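Maltose/maltodextrin transport permease homologue (Bdellovibrio bacteriovorus HD100, PDB 6FFL) binds maltotriose in the MalE-type solute-binding domain described here, which is fused to the MalF transmembrane subunit of a probable maltose/maltodextrin ABC transporter. Local coordinates at residues Q6-M11 with T38-E43; Y13-V18 with E305-L310; G76-L81 with G271-A276. All blocks are in the same frame, centred on the assembly; numbering follows the deposited sequence. Where two conformers were deposited one is given.

Contacts 1 and 3 lie on the same side of the chain's centre, and both reach the mixed sheet containing strands 4-9, 34-39, 61-65 and 266-274. Contact 1 closes the opening beta-alpha-beta unit and carries part of the glycan pocket; contact 3 comes later, at the end of strand 266-274. Their centres are about 15 Å apart, and Ile7 and Met11 pack on Tyr272. Contact 2, about 15 Å from contact 1 between centres, ties helix 13-29 to helix 297-307, so distant parts of the sequence meet beside the pocket; its segments alternate with those of contact 1. Contacts 2 and 3, with centres about 24 Å apart, do not touch, although both segments of contact 3 fall between those of contact 2.

Contact 1: residues Q6-M11 with T38-E43; sequences QIWHQM and TYRETE. With GLC (alpha-D-glucopyranose), chain B; GLC (alpha-D-glucopyranose), chain C.
With chi1 at 44° and a further bend at chi2, Gln10 curls its amide alongside Thr42, and NE2 donates to Thr42 OG1 at 3.1 Å, the hydroxyl lying close to the amide plane. The same NE2 gives a weak hydrogen bond to O3 of one glucose unit, while Gln10 O accepts from O2 of that sugar at 2.7 Å and from its O1 at longer range. Arg40, bent at chi2 (-122°), swings its guanidinium over the indole of Trp8. Arg40 CZ stands 4.2 Å from the centroid of the six-membered ring of Trp8, a cation-pi contact in which the two planes are inclined by 62°, with NH1 nearest the ring; NH1 also donates to Ser48. The His9 ring has Thr38 O and Tyr39 CA over one face, and its ND1 accepts in the ring plane from Met11 N at 3.0 Å, a bond that fixes the ring's rotation. Parallel strand pairing underlies all this: Thr38 N to Ile7 O, His9 N to Thr38 O and Arg40 N to His9 O (2.8 Å). Glu41 caps helix 42-54 through Glu43 N, and Glu43 OE1 accepts from O4 of another glucose at 2.8 Å. Strands 4-9 and 34-39, joined by helix 13-29, form a beta-alpha-beta unit; strand 61-65 flanks 4-9 on its other edge, and Trp8 packs against helix 42-54.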
loop_
_atom_site.group_PDB
_atom_site.type_symbol
_atom_site.label_atom_id
_atom_site.label_comp_id
_atom_site.label_asym_id
_atom_site.label_seq_id
_atom_site.Cartn_x
_atom_site.Cartn_y
_atom_site.Cartn_z
ATOM N N GLN A 6 -13.195 -18.199 -8.002
ATOM C CA GLN A 6 -12.047 -17.396 -8.400
ATOM C C GLN A 6 -11.740 -16.320 -7.369
ATOM O O GLN A 6 -12.651 -15.708 -6.809
ATOM C CB GLN A 6 -12.304 -16.687 -9.733
ATOM C CG GLN A 6 -12.395 -17.551 -10.982
ATOM C CD GLN A 6 -12.211 -16.702 -12.237
ATOM O OE1 GLN A 6 -11.095 -16.558 -12.748
ATOM N NE2 GLN A 6 -13.296 -16.103 -12.715
ATOM N N ILE A 7 -10.455 -16.056 -7.150
ATOM C CA ILE A 7 -10.028 -14.885 -6.390
ATOM C C ILE A 7 -9.016 -14.119 -7.232
ATOM O O ILE A 7 -8.003 -14.685 -7.660
ATOM C CB ILE A 7 -9.434 -15.257 -5.021
ATOM C CG1 ILE A 7 -8.821 -14.020 -4.356
ATOM C CG2 ILE A 7 -8.415 -16.381 -5.152
ATOM C CD1 ILE A 7 -8.002 -14.330 -3.120
ATOM N N TRP A 8 -9.300 -12.847 -7.495
ATOM C CA TRP A 8 -8.331 -11.946 -8.118
ATOM C C TRP A 8 -7.725 -11.089 -7.016
ATOM O O TRP A 8 -8.460 -10.508 -6.211
ATOM C CB TRP A 8 -8.965 -11.042 -9.175
ATOM C CG TRP A 8 -9.455 -11.734 -10.391
ATOM C CD1 TRP A 8 -9.451 -13.081 -10.647
ATOM C CD2 TRP A 8 -10.085 -11.111 -11.515
ATOM N NE1 TRP A 8 -10.042 -13.330 -11.874
ATOM C CE2 TRP A 8 -10.427 -12.135 -12.428
ATOM C CE3 TRP A 8 -10.376 -9.781 -11.847
ATOM C CZ2 TRP A 8 -11.047 -11.871 -13.649
ATOM C CZ3 TRP A 8 -10.998 -9.520 -13.066
ATOM C CH2 TRP A 8 -11.325 -10.564 -13.946
ATOM N N HIS A 9 -6.397 -11.000 -6.987
ATOM C CA HIS A 9 -5.710 -10.291 -5.912
ATOM C C HIS A 9 -4.487 -9.577 -6.467
ATOM O O HIS A 9 -4.064 -9.816 -7.604
ATOM C CB HIS A 9 -5.287 -11.261 -4.817
ATOM C CG HIS A 9 -4.298 -12.273 -5.299
ATOM N ND1 HIS A 9 -2.949 -12.004 -5.382
ATOM C CD2 HIS A 9 -4.469 -13.520 -5.795
ATOM C CE1 HIS A 9 -2.325 -13.061 -5.874
ATOM N NE2 HIS A 9 -3.223 -13.996 -6.129
ATOM N N GLN A 10 -3.887 -8.717 -5.638
ATOM C CA GLN A 10 -2.683 -7.988 -6.020
ATOM C C GLN A 10 -1.518 -8.297 -5.069
ATOM O O GLN A 10 -0.678 -7.435 -4.781
ATOM C CB GLN A 10 -2.955 -6.478 -6.105
ATOM C CG GLN A 10 -3.786 -5.856 -4.961
ATOM C CD GLN A 10 -3.029 -5.865 -3.647
ATOM O OE1 GLN A 10 -3.103 -6.839 -2.882
ATOM N NE2 GLN A 10 -2.275 -4.793 -3.387
ATOM N N MET A 11 -1.432 -9.548 -4.605
ATOM C CA MET A 11 -0.425 -9.943 -3.618
ATOM C C MET A 11 0.953 -10.136 -4.240
ATOM O O MET A 11 1.117 -10.903 -5.194
ATOM C CB MET A 11 -0.831 -11.244 -2.920
ATOM C CG MET A 11 -2.064 -11.123 -2.059
ATOM S SD MET A 11 -2.262 -12.620 -1.068
ATOM C CE MET A 11 -3.937 -12.380 -0.473
ATOM N N THR A 38 -5.760 -15.456 -9.367
ATOM C CA THR A 38 -5.152 -14.674 -10.436
ATOM C C THR A 38 -4.551 -13.417 -9.839
ATOM O O THR A 38 -5.245 -12.677 -9.137
ATOM C CB THR A 38 -6.178 -14.291 -11.512
ATOM O OG1 THR A 38 -6.665 -15.470 -12.156
ATOM C CG2 THR A 38 -5.548 -13.370 -12.557
ATOM N N TYR A 39 -3.269 -13.177 -10.129
ATOM C CA TYR A 39 -2.580 -11.969 -9.699
ATOM C C TYR A 39 -2.751 -10.868 -10.735
ATOM O O TYR A 39 -2.510 -11.087 -11.928
ATOM C CB TYR A 39 -1.081 -12.229 -9.501
ATOM C CG TYR A 39 -0.309 -10.935 -9.299
ATOM C CD1 TYR A 39 -0.262 -10.326 -8.053
ATOM C CD2 TYR A 39 0.349 -10.309 -10.363
ATOM C CE1 TYR A 39 0.412 -9.135 -7.859
ATOM C CE2 TYR A 39 1.035 -9.113 -10.171
ATOM C CZ TYR A 39 1.064 -8.544 -8.918
ATOM O OH TYR A 39 1.736 -7.365 -8.718
ATOM N N ARG A 40 -3.120 -9.677 -10.276
ATOM C CA ARG A 40 -3.047 -8.476 -11.095
ATOM C C ARG A 40 -2.476 -7.355 -10.251
ATOM O O ARG A 40 -2.855 -7.202 -9.087
ATOM C CB ARG A 40 -4.417 -8.052 -11.632
ATOM C CG ARG A 40 -5.173 -9.165 -12.321
ATOM C CD ARG A 40 -5.511 -8.783 -13.732
ATOM N NE ARG A 40 -5.841 -9.957 -14.536
ATOM C CZ ARG A 40 -7.077 -10.311 -14.869
ATOM N NH1 ARG A 40 -8.109 -9.579 -14.472
ATOM N NH2 ARG A 40 -7.282 -11.397 -15.601
ATOM N N GLU A 41 -1.571 -6.573 -10.837
ATOM C CA GLU A 41 -1.018 -5.436 -10.121
ATOM C C GLU A 41 -2.151 -4.508 -9.709
ATOM O O GLU A 41 -3.169 -4.410 -10.395
ATOM C CB GLU A 41 -0.002 -4.693 -10.996
ATOM C CG GLU A 41 0.886 -3.726 -10.200
ATOM C CD GLU A 41 0.254 -2.357 -9.955
ATOM O OE1 GLU A 41 0.657 -1.684 -8.968
ATOM O OE2 GLU A 41 -0.632 -1.952 -10.749
ATOM N N THR A 42 -1.960 -3.836 -8.564
ATOM C CA THR A 42 -3.002 -3.050 -7.900
ATOM C C THR A 42 -3.875 -2.217 -8.840
ATOM O O THR A 42 -5.107 -2.294 -8.779
ATOM C CB THR A 42 -2.345 -2.139 -6.855
ATOM O OG1 THR A 42 -1.857 -2.950 -5.781
ATOM C CG2 THR A 42 -3.344 -1.114 -6.304
ATOM N N GLU A 43 -3.257 -1.407 -9.708
ATOM C CA GLU A 43 -4.039 -0.574 -10.625
ATOM C C GLU A 43 -4.857 -1.426 -11.586
ATOM O O GLU A 43 -6.048 -1.173 -11.804
ATOM C CB GLU A 43 -3.109 0.373 -11.393
ATOM C CG GLU A 43 -2.165 1.134 -10.494
ATOM C CD GLU A 43 -2.910 1.986 -9.485
ATOM O OE1 GLU A 43 -2.567 1.932 -8.290
ATOM O OE2 GLU A 43 -3.834 2.722 -9.895
HETATM C C1 GLC B . 2.808 -5.529 -4.272
HETATM C C2 GLC B . 1.927 -5.516 -3.018
HETATM C C3 GLC B . 0.975 -4.329 -3.025
HETATM C C4 GLC B . 1.721 -3.022 -3.299
HETATM C C5 GLC B . 2.578 -3.153 -4.566
HETATM C C6 GLC B . 3.438 -1.910 -4.786
HETATM O O1 GLC B . 2.001 -5.812 -5.416
HETATM O O2 GLC B . 1.128 -6.702 -2.959
HETATM O O3 GLC B . 0.276 -4.288 -1.762
HETATM O O4 GLC B . 0.736 -1.978 -3.439
HETATM O O5 GLC B . 3.473 -4.265 -4.457
HETATM O O6 GLC B . 4.109 -1.989 -6.052
HETATM C C1 GLC C . -2.373 2.970 -3.368
HETATM C C2 GLC C . -3.894 2.877 -3.503
HETATM C C3 GLC C . -4.273 2.872 -4.988
HETATM C C4 GLC C . -3.714 4.107 -5.672
HETATM C C5 GLC C . -2.194 4.183 -5.460
HETATM C C6 GLC C . -1.660 5.522 -5.958
HETATM O O2 GLC C . -4.400 1.701 -2.840
HETATM O O3 GLC C . -5.711 2.871 -5.131
HETATM O O4 GLC C . -4.007 4.037 -7.076
HETATM O O5 GLC C . -1.917 4.138 -4.056
HETATM O O6 GLC C . -0.218 5.535 -6.024
HETATM O O HOH W 1 -8.866 -16.306 -10.939
#

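Contact 2: residues Y13-V18 with E305-L310; sequences YGHRQV and EKVGVL. With SO4 (sulfate ion), chain H.
Two helices distant in sequence meet here, the first turns of helix 13-29 and the C-terminal end of helix 297-307, and the join is made by the imidazole of His15 with the branches of Val307. With chi1 at -58°, Val307 places CG2 between its backbone N and carbonyl carbon, over one face of the His15 ring, 3.7 Å from its centroid in a CH-pi contact and nearest to NE2. Val307 CG1 lies 3.7 Å from Gly14 O, and also approaches His15 CD2 and Val18 CG2. Val309 CG1 reaches His15 CE1 at 4.0 Å. A water lying in the plane of the ring is hydrogen-bonded to His15 NE2 at 2.9 Å and donates to Val307 O, linking the histidine to the backbone where the chain turns off at Gly308. One turn further along, Val18 CG2 packs on Lys306 CB at 3.8 Å, while the amine of Lys306 forms a salt bridge with Glu21. At the start of helix 13-29, Tyr13 N and the Arg16 guanidinium bind a sulfate, probably from the crystallisation liquor; Arg16 NH2 to sulfate O4 is 2.7 Å. Val18 also rests on Leu302 and Phe303 of helix 297-307, Tyr13 meets helix 238-243, and Leu310 pairs with Val112 in a short antiparallel sheet.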
loop_
_atom_site.group_PDB
_atom_site.type_symbol
_atom_site.label_atom_id
_atom_site.label_comp_id
_atom_site.label_asym_id
_atom_site.label_seq_id
_atom_site.Cartn_x
_atom_site.Cartn_y
_atom_site.Cartn_z
ATOM N N TYR A 13 4.913 -11.458 -4.442
ATOM C CA TYR A 13 5.452 -12.816 -4.441
ATOM C C TYR A 13 5.345 -13.524 -3.091
ATOM O O TYR A 13 4.703 -14.573 -2.980
ATOM C CB TYR A 13 6.914 -12.782 -4.880
ATOM C CG TYR A 13 7.536 -14.161 -4.924
ATOM C CD1 TYR A 13 7.312 -15.012 -6.000
ATOM C CD2 TYR A 13 8.330 -14.620 -3.874
ATOM C CE1 TYR A 13 7.891 -16.281 -6.038
ATOM C CE2 TYR A 13 8.896 -15.878 -3.902
ATOM C CZ TYR A 13 8.674 -16.703 -4.980
ATOM O OH TYR A 13 9.242 -17.957 -4.999
ATOM N N GLY A 14 5.987 -12.969 -2.060
ATOM C CA GLY A 14 6.015 -13.639 -0.765
ATOM C C GLY A 14 4.629 -13.867 -0.186
ATOM O O GLY A 14 4.370 -14.898 0.443
ATOM N N HIS A 15 3.721 -12.909 -0.390
ATOM C CA HIS A 15 2.367 -13.055 0.136
ATOM C C HIS A 15 1.555 -14.043 -0.691
ATOM O O HIS A 15 0.774 -14.821 -0.136
ATOM C CB HIS A 15 1.647 -11.698 0.177
ATOM C CG HIS A 15 2.182 -10.758 1.216
ATOM N ND1 HIS A 15 1.365 -9.920 1.949
ATOM C CD2 HIS A 15 3.448 -10.512 1.631
ATOM C CE1 HIS A 15 2.108 -9.206 2.776
ATOM N NE2 HIS A 15 3.373 -9.543 2.599
ATOM N N ARG A 16 1.719 -14.044 -2.019
ATOM C CA ARG A 16 0.943 -15.019 -2.778
ATOM C C ARG A 16 1.487 -16.434 -2.612
ATOM O O ARG A 16 0.731 -17.392 -2.796
ATOM C CB ARG A 16 0.852 -14.617 -4.254
ATOM C CG ARG A 16 2.112 -14.693 -5.044
ATOM C CD ARG A 16 1.792 -14.539 -6.542
ATOM N NE ARG A 16 3.009 -14.348 -7.329
ATOM C CZ ARG A 16 3.525 -13.159 -7.626
ATOM N NH1 ARG A 16 2.925 -12.044 -7.216
ATOM N NH2 ARG A 16 4.648 -13.084 -8.338
ATOM N N GLN A 17 2.761 -16.595 -2.227
ATOM C CA GLN A 17 3.221 -17.922 -1.815
ATOM C C GLN A 17 2.429 -18.417 -0.614
ATOM O O GLN A 17 2.050 -19.594 -0.549
ATOM C CB GLN A 17 4.715 -17.912 -1.478
ATOM C CG GLN A 17 5.609 -17.454 -2.605
ATOM C CD GLN A 17 5.379 -18.240 -3.879
ATOM O OE1 GLN A 17 5.559 -19.459 -3.917
ATOM N NE2 GLN A 17 4.962 -17.542 -4.933
ATOM N N VAL A 18 2.174 -17.535 0.351
ATOM C CA VAL A 18 1.398 -17.932 1.520
ATOM C C VAL A 18 -0.046 -18.213 1.125
ATOM O O VAL A 18 -0.648 -19.197 1.582
ATOM C CB VAL A 18 1.499 -16.856 2.617
ATOM C CG1 VAL A 18 0.601 -17.200 3.791
ATOM C CG2 VAL A 18 2.960 -16.687 3.063
ATOM N N GLU A 305 3.482 -15.267 10.426
ATOM C CA GLU A 305 4.701 -16.037 10.637
ATOM C C GLU A 305 5.646 -15.952 9.443
ATOM O O GLU A 305 6.865 -15.842 9.622
ATOM C CB GLU A 305 4.344 -17.492 10.932
ATOM C CG GLU A 305 5.529 -18.434 11.065
ATOM C CD GLU A 305 5.081 -19.856 11.355
ATOM O OE1 GLU A 305 4.500 -20.497 10.452
ATOM O OE2 GLU A 305 5.287 -20.324 12.495
ATOM N N LYS A 306 5.114 -15.997 8.226
ATOM C CA LYS A 306 5.964 -16.135 7.053
ATOM C C LYS A 306 6.346 -14.808 6.410
ATOM O O LYS A 306 7.433 -14.715 5.827
ATOM C CB LYS A 306 5.287 -17.054 6.034
ATOM C CG LYS A 306 5.010 -18.441 6.619
ATOM C CD LYS A 306 5.165 -19.546 5.597
ATOM C CE LYS A 306 5.093 -20.915 6.270
ATOM N NZ LYS A 306 5.337 -22.017 5.304
ATOM N N VAL A 307 5.511 -13.767 6.497
ATOM C CA VAL A 307 5.850 -12.473 5.915
ATOM C C VAL A 307 5.769 -11.332 6.918
ATOM O O VAL A 307 5.981 -10.177 6.546
ATOM C CB VAL A 307 5.003 -12.159 4.658
ATOM C CG1 VAL A 307 5.208 -13.270 3.618
ATOM C CG2 VAL A 307 3.503 -11.959 4.991
ATOM N N GLY A 308 5.474 -11.617 8.182
ATOM C CA GLY A 308 5.796 -10.701 9.256
ATOM C C GLY A 308 4.819 -9.581 9.514
ATOM O O GLY A 308 5.160 -8.660 10.266
ATOM N N VAL A 309 3.614 -9.627 8.934
ATOM C CA VAL A 309 2.665 -8.523 9.048
ATOM C C VAL A 309 1.750 -8.698 10.258
ATOM O O VAL A 309 1.657 -9.788 10.836
ATOM C CB VAL A 309 1.842 -8.371 7.752
ATOM C CG1 VAL A 309 2.770 -8.011 6.584
ATOM C CG2 VAL A 309 1.061 -9.642 7.447
ATOM N N LEU A 310 1.063 -7.621 10.634
ATOM C CA LEU A 310 0.221 -7.593 11.829
ATOM C C LEU A 310 -1.181 -8.121 11.518
ATOM O O LEU A 310 -1.867 -7.546 10.664
ATOM C CB LEU A 310 0.121 -6.167 12.354
ATOM C CG LEU A 310 -0.698 -5.930 13.622
ATOM C CD1 LEU A 310 -0.021 -6.565 14.824
ATOM C CD2 LEU A 310 -0.925 -4.426 13.815
HETATM S S SO4 H . 5.929 -9.885 -7.953
HETATM O O1 SO4 H . 6.701 -8.835 -8.605
HETATM O O2 SO4 H . 4.576 -9.896 -8.517
HETATM O O3 SO4 H . 5.853 -9.635 -6.518
HETATM O O4 SO4 H . 6.572 -11.177 -8.159
HETATM O O HOH W 2 5.582 -8.720 4.202
#

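Contact 3: residues G76-L81 with G271-A276; sequences GIVRPL and GYSLNA
Arg79 grips the end of strand 266-274 twice: its backbone N donates to Leu274 O at 2.8 Å, and its NE to Asn275 O at 2.9 Å. Together with Ala276 N to Ile77 O, nearly straight at 177° but reaching the oxygen from above the carbonyl plane, the backbone bonds make an isolated beta bridge between Val78 and Asn275. The loop that supplies it follows helix 69-74, whose end is closed by a Schellman motif at Gly76. An extended Arg79 chain, with chi2 at 173° and chi3 at 165°, carries the guanidinium along the backbone of Asn275 and Ala276, so that Asn275 O lies in its plane at the edge. A water accepts from Leu274 N and donates to Arg79 O at 2.6 Å, extending the link beyond the bridge. The Asn275 amide is held by partners outside the bridge, ND2 donating to Ser57 O and Pro59 O and OD1 accepting from Asn277 N. Apolar groups fill in around these bonds. Val78 CG1 lies 3.8 Å from Ser273 CB, and Ile77 and Val78 both lean on Phe49 of helix 42-54. Leu274 also packs on Leu291 of helix 281-294, while Leu81 crosses it at a slant, its CD2 coming to 3.7 Å from Leu274 CD1.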
loop_
_atom_site.group_PDB
_atom_site.type_symbol
_atom_site.label_atom_id
_atom_site.label_comp_id
_atom_site.label_asym_id
_atom_site.label_seq_id
_atom_site.Cartn_x
_atom_site.Cartn_y
_atom_site.Cartn_z
ATOM N N GLY A 76 -21.925 -0.507 -7.382
ATOM C CA GLY A 76 -22.787 -1.636 -7.085
ATOM C C GLY A 76 -22.218 -2.985 -7.470
ATOM O O GLY A 76 -22.981 -3.904 -7.766
ATOM N N ILE A 77 -20.895 -3.145 -7.472
ATOM C CA ILE A 77 -20.316 -4.396 -7.944
ATOM C C ILE A 77 -19.773 -5.267 -6.814
ATOM O O ILE A 77 -19.250 -6.355 -7.092
ATOM C CB ILE A 77 -19.232 -4.148 -9.013
ATOM C CG1 ILE A 77 -18.086 -3.306 -8.442
ATOM C CG2 ILE A 77 -19.871 -3.510 -10.259
ATOM C CD1 ILE A 77 -16.935 -3.048 -9.450
ATOM N N VAL A 78 -19.889 -4.844 -5.554
ATOM C CA VAL A 78 -19.541 -5.709 -4.430
ATOM C C VAL A 78 -20.663 -5.682 -3.402
ATOM O O VAL A 78 -21.415 -4.706 -3.300
ATOM C CB VAL A 78 -18.208 -5.314 -3.763
ATOM C CG1 VAL A 78 -17.040 -5.622 -4.706
ATOM C CG2 VAL A 78 -18.235 -3.843 -3.330
ATOM N N ARG A 79 -20.764 -6.767 -2.624
ATOM C CA ARG A 79 -21.883 -6.971 -1.696
ATOM C C ARG A 79 -21.560 -6.403 -0.316
ATOM O O ARG A 79 -20.434 -6.560 0.166
ATOM C CB ARG A 79 -22.190 -8.456 -1.541
ATOM C CG ARG A 79 -22.474 -9.179 -2.838
ATOM C CD ARG A 79 -22.606 -10.681 -2.611
ATOM N NE ARG A 79 -23.212 -11.322 -3.776
ATOM C CZ ARG A 79 -24.458 -11.768 -3.826
ATOM N NH1 ARG A 79 -25.245 -11.681 -2.757
ATOM N NH2 ARG A 79 -24.909 -12.321 -4.944
ATOM N N PRO A 80 -22.510 -5.752 0.356
ATOM C CA PRO A 80 -22.305 -5.435 1.777
ATOM C C PRO A 80 -22.118 -6.732 2.547
ATOM O O PRO A 80 -22.818 -7.712 2.300
ATOM C CB PRO A 80 -23.604 -4.728 2.187
ATOM C CG PRO A 80 -24.294 -4.376 0.912
ATOM C CD PRO A 80 -23.856 -5.375 -0.110
ATOM N N LEU A 81 -21.151 -6.738 3.468
ATOM C CA LEU A 81 -20.810 -7.953 4.203
ATOM C C LEU A 81 -21.515 -8.063 5.545
ATOM O O LEU A 81 -21.453 -9.125 6.177
ATOM C CB LEU A 81 -19.292 -8.021 4.428
ATOM C CG LEU A 81 -18.502 -8.106 3.129
ATOM C CD1 LEU A 81 -17.010 -8.094 3.407
ATOM C CD2 LEU A 81 -18.919 -9.341 2.327
ATOM N N GLY A 271 -7.909 -6.199 1.687
ATOM C CA GLY A 271 -8.880 -7.167 2.149
ATOM C C GLY A 271 -9.794 -7.653 1.049
ATOM O O GLY A 271 -9.698 -7.229 -0.105
ATOM N N TYR A 272 -10.701 -8.550 1.445
ATOM C CA TYR A 272 -11.569 -9.287 0.536
ATOM C C TYR A 272 -12.939 -8.631 0.414
ATOM O O TYR A 272 -13.508 -8.158 1.404
ATOM C CB TYR A 272 -11.737 -10.732 1.020
ATOM C CG TYR A 272 -10.435 -11.516 1.100
ATOM C CD1 TYR A 272 -9.951 -12.199 -0.015
ATOM C CD2 TYR A 272 -9.704 -11.580 2.282
ATOM C CE1 TYR A 272 -8.779 -12.924 0.042
ATOM C CE2 TYR A 272 -8.512 -12.293 2.349
ATOM C CZ TYR A 272 -8.057 -12.965 1.220
ATOM O OH TYR A 272 -6.876 -13.679 1.260
ATOM N N SER A 273 -13.456 -8.604 -0.814
ATOM C CA SER A 273 -14.834 -8.226 -1.092
ATOM C C SER A 273 -15.487 -9.333 -1.902
ATOM O O SER A 273 -14.807 -10.061 -2.624
ATOM C CB SER A 273 -14.929 -6.902 -1.876
ATOM O OG SER A 273 -14.327 -5.819 -1.173
ATOM N N LEU A 274 -16.814 -9.442 -1.781
ATOM C CA LEU A 274 -17.619 -10.411 -2.525
ATOM C C LEU A 274 -18.298 -9.745 -3.724
ATOM O O LEU A 274 -18.943 -8.706 -3.576
ATOM C CB LEU A 274 -18.680 -11.023 -1.609
ATOM C CG LEU A 274 -18.246 -11.986 -0.500
ATOM C CD1 LEU A 274 -19.469 -12.403 0.314
ATOM C CD2 LEU A 274 -17.588 -13.222 -1.082
ATOM N N ASN A 275 -18.156 -10.355 -4.903
ATOM C CA ASN A 275 -18.812 -9.880 -6.117
ATOM C C ASN A 275 -20.327 -9.860 -5.944
ATOM O O ASN A 275 -20.928 -10.810 -5.429
ATOM C CB ASN A 275 -18.418 -10.788 -7.288
ATOM C CG ASN A 275 -18.630 -10.146 -8.649
ATOM O OD1 ASN A 275 -19.496 -9.292 -8.826
ATOM N ND2 ASN A 275 -17.825 -10.564 -9.628
ATOM N N ALA A 276 -20.943 -8.763 -6.378
ATOM C CA ALA A 276 -22.396 -8.744 -6.474
ATOM C C ALA A 276 -22.901 -9.797 -7.459
ATOM O O ALA A 276 -24.011 -10.321 -7.294
ATOM C CB ALA A 276 -22.851 -7.343 -6.882
HETATM O O HOH W 3 -17.938 -7.241 -0.394
#